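Local coordinates for protein titin (Homo sapiens, PDB 6H4L) that forms part of the muscle sarcomere, where this immunoglobulin-like domain belongs to titin's M-band segment, at residues 50-53 with 54-57. Numbering follows the deposited sequence.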
ATOM      1  N   GLN A  50      -1.474 -11.179  -0.896  1.00 36.45           N
ATOM      2  CA  GLN A  50      -0.466 -11.802  -1.734  1.00 38.12           C
ATOM      3  C   GLN A  50      -0.706 -11.358  -3.168  1.00 37.47           C
ATOM      4  O   GLN A  50      -1.842 -11.071  -3.550  1.00 39.21           O
ATOM      5  CB  GLN A  50      -0.572 -13.328  -1.649  1.00 49.72           C
ATOM      6  CG  GLN A  50      -0.001 -13.923  -0.373  1.00 62.60           C
ATOM      7  CD  GLN A  50       1.511 -13.810  -0.310  1.00 76.32           C
ATOM      8  OE1 GLN A  50       2.052 -12.810   0.163  1.00 81.33           O
ATOM      9  NE2 GLN A  50       2.201 -14.838  -0.793  1.00 82.75           N
ATOM     10  N   GLU A  51       0.354 -11.304  -3.967  1.00 34.87           N
ATOM     11  CA  GLU A  51       0.188 -11.005  -5.386  1.00 35.80           C
ATOM     12  C   GLU A  51      -0.613 -12.096  -6.097  1.00 37.76           C
ATOM     13  O   GLU A  51      -0.493 -13.285  -5.784  1.00 41.24           O
ATOM     14  CB  GLU A  51       1.537 -10.799  -6.068  1.00 35.08           C
ATOM     15  CG  GLU A  51       2.287  -9.592  -5.524  1.00 39.57           C
ATOM     16  CD  GLU A  51       3.293  -9.038  -6.511  1.00 51.94           C
ATOM     17  OE1 GLU A  51       4.353  -9.670  -6.703  1.00 57.99           O
ATOM     18  OE2 GLU A  51       3.018  -7.971  -7.100  1.00 40.00           O
ATOM     19  N   SER A  52      -1.442 -11.673  -7.046  1.00 36.13           N
ATOM     20  CA  SER A  52      -2.304 -12.582  -7.785  1.00 41.61           C
ATOM     21  C   SER A  52      -2.699 -11.897  -9.083  1.00 37.32           C
ATOM     22  O   SER A  52      -2.151 -10.854  -9.417  1.00 42.33           O
ATOM     23  CB  SER A  52      -3.553 -12.915  -6.968  1.00 44.86           C
ATOM     24  OG  SER A  52      -4.340 -11.756  -6.754  1.00 44.22           O
ATOM     25  N   SER A  53      -3.639 -12.476  -9.825  1.00 44.71           N
ATOM     26  CA  SER A  53      -4.112 -11.816 -11.034  1.00 43.89           C
ATOM     27  C   SER A  53      -4.870 -10.540 -10.671  1.00 43.35           C
ATOM     28  O   SER A  53      -4.993  -9.624 -11.484  1.00 56.94           O
ATOM     29  CB  SER A  53      -4.988 -12.755 -11.863  1.00 51.67           C
ATOM     30  OG  SER A  53      -6.085 -13.219 -11.101  1.00 56.95           O
ATOM     31  N   LYS A  54      -5.354 -10.474  -9.435  1.00 44.28           N
ATOM     32  CA  LYS A  54      -6.120  -9.317  -8.980  1.00 38.43           C
ATOM     33  C   LYS A  54      -5.264  -8.245  -8.310  1.00 32.72           C
ATOM     34  O   LYS A  54      -5.533  -7.049  -8.458  1.00 36.00           O
ATOM     35  CB  LYS A  54      -7.222  -9.766  -8.025  1.00 56.24           C
ATOM     36  CG  LYS A  54      -8.247  -8.693  -7.729  1.00 61.89           C
ATOM     37  CD  LYS A  54      -9.442  -9.286  -7.014  1.00 63.75           C
ATOM     38  CE  LYS A  54     -10.540  -8.258  -6.841  1.00 56.69           C
ATOM     39  NZ  LYS A  54     -11.154  -7.866  -8.130  1.00 48.60           N
ATOM     40  N   ILE A  55      -4.231  -8.681  -7.594  1.00 31.81           N
ATOM     41  CA  ILE A  55      -3.437  -7.792  -6.748  1.00 27.88           C
ATOM     42  C   ILE A  55      -1.967  -7.746  -7.176  1.00 29.81           C
ATOM     43  O   ILE A  55      -1.322  -8.785  -7.275  1.00 28.75           O
ATOM     44  CB  ILE A  55      -3.477  -8.284  -5.289  1.00 36.82           C
ATOM     45  CG1 ILE A  55      -4.909  -8.263  -4.746  1.00 47.46           C
ATOM     46  CG2 ILE A  55      -2.537  -7.475  -4.418  1.00 34.82           C
ATOM     47  CD1 ILE A  55      -5.505  -6.882  -4.623  1.00 41.03           C
ATOM     48  N   HIS A  56      -1.445  -6.545  -7.423  1.00 29.04           N
ATOM     49  CA  HIS A  56      -0.017  -6.362  -7.703  1.00 25.24           C
ATOM     50  C   HIS A  56       0.520  -5.224  -6.848  1.00 22.54           C
ATOM     51  O   HIS A  56      -0.148  -4.210  -6.682  1.00 24.09           O
ATOM     52  CB  HIS A  56       0.218  -5.976  -9.166  1.00 28.48           C
ATOM     53  CG  HIS A  56      -0.315  -6.962 -10.152  1.00 37.69           C
ATOM     54  ND1 HIS A  56      -0.938  -6.577 -11.320  1.00 46.83           N
ATOM     55  CD2 HIS A  56      -0.306  -8.315 -10.157  1.00 44.22           C
ATOM     56  CE1 HIS A  56      -1.304  -7.653 -11.996  1.00 45.67           C
ATOM     57  NE2 HIS A  56      -0.931  -8.721 -11.312  1.00 45.76           N
ATOM     58  N   TYR A  57       1.735  -5.374  -6.339  1.00 21.87           N
ATOM     59  CA  TYR A  57       2.366  -4.251  -5.653  1.00 23.38           C
ATOM     60  C   TYR A  57       3.848  -4.140  -5.968  1.00 25.87           C
ATOM     61  O   TYR A  57       4.518  -5.134  -6.240  1.00 27.17           O
ATOM     62  CB  TYR A  57       2.124  -4.276  -4.135  1.00 22.43           C
ATOM     63  CG  TYR A  57       2.238  -5.634  -3.468  1.00 29.44           C
ATOM     64  CD1 TYR A  57       3.475  -6.172  -3.127  1.00 36.84           C
ATOM     65  CD2 TYR A  57       1.103  -6.362  -3.151  1.00 30.19           C
ATOM     66  CE1 TYR A  57       3.570  -7.407  -2.504  1.00 41.63           C
ATOM     67  CE2 TYR A  57       1.187  -7.598  -2.536  1.00 37.18           C
ATOM     68  CZ  TYR A  57       2.421  -8.113  -2.213  1.00 44.23           C
ATOM     69  OH  TYR A  57       2.489  -9.342  -1.596  1.00 49.94           O
TER
HETATM   70  O   HOH W   1       2.911 -11.998  -3.022  1.00 55.93           O
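Ser52 OG accepts two backbone N-H groups, from Lys54 N at 3.1 Å and from Ile55 N at 3.2 Å. Both bonds are bent, with N-H...O angles near 145°. With OG between its own backbone N and carbonyl carbon (chi1 64°), the hydroxyl sits inside the bend, and the bond to the N-H two residues on defines an ST turn. Ser52 N donates in turn to Ile55 O at 2.9 Å, nearly straight and on a lone pair in the carbonyl plane. Glu51 CA also approaches that oxygen, as a C-H...O contact.

This turn leads from the loop after strand 47-48 into strand 55-60, an outermost strand of its sheet in the I-set immunoglobulin sandwich; backbone hydrogen bonds between His56 and Glu67 join it to strand 63-68, and Ile55 packs on Leu66 and Ile68.

Farther along, Glu51 reaches forward to Tyr57. Glu51 OE2 accepts from Tyr57 N at 3.0 Å, on the anti side and 27° out of the carboxylate plane. On the way, Glu51 CG lies over one face of the Tyr57 ring, 3.8 Å from its centroid, a CH-pi contact. The phenol is tied at its other end: a water accepts from Glu51 N at 2.8 Å and hydrogen-bonds Tyr57 OH, which also bonds Leu49 O.

His56 NE2 is 3.1 Å from Ser52 O, but the angle is too poor for a hydrogen bond; His56 ND1 is hydrogen-bonded to Glu67 OE1. Lys54 NZ turns away from the bend, to a hydrogen bond with Leu69 O and a salt bridge with Asp75.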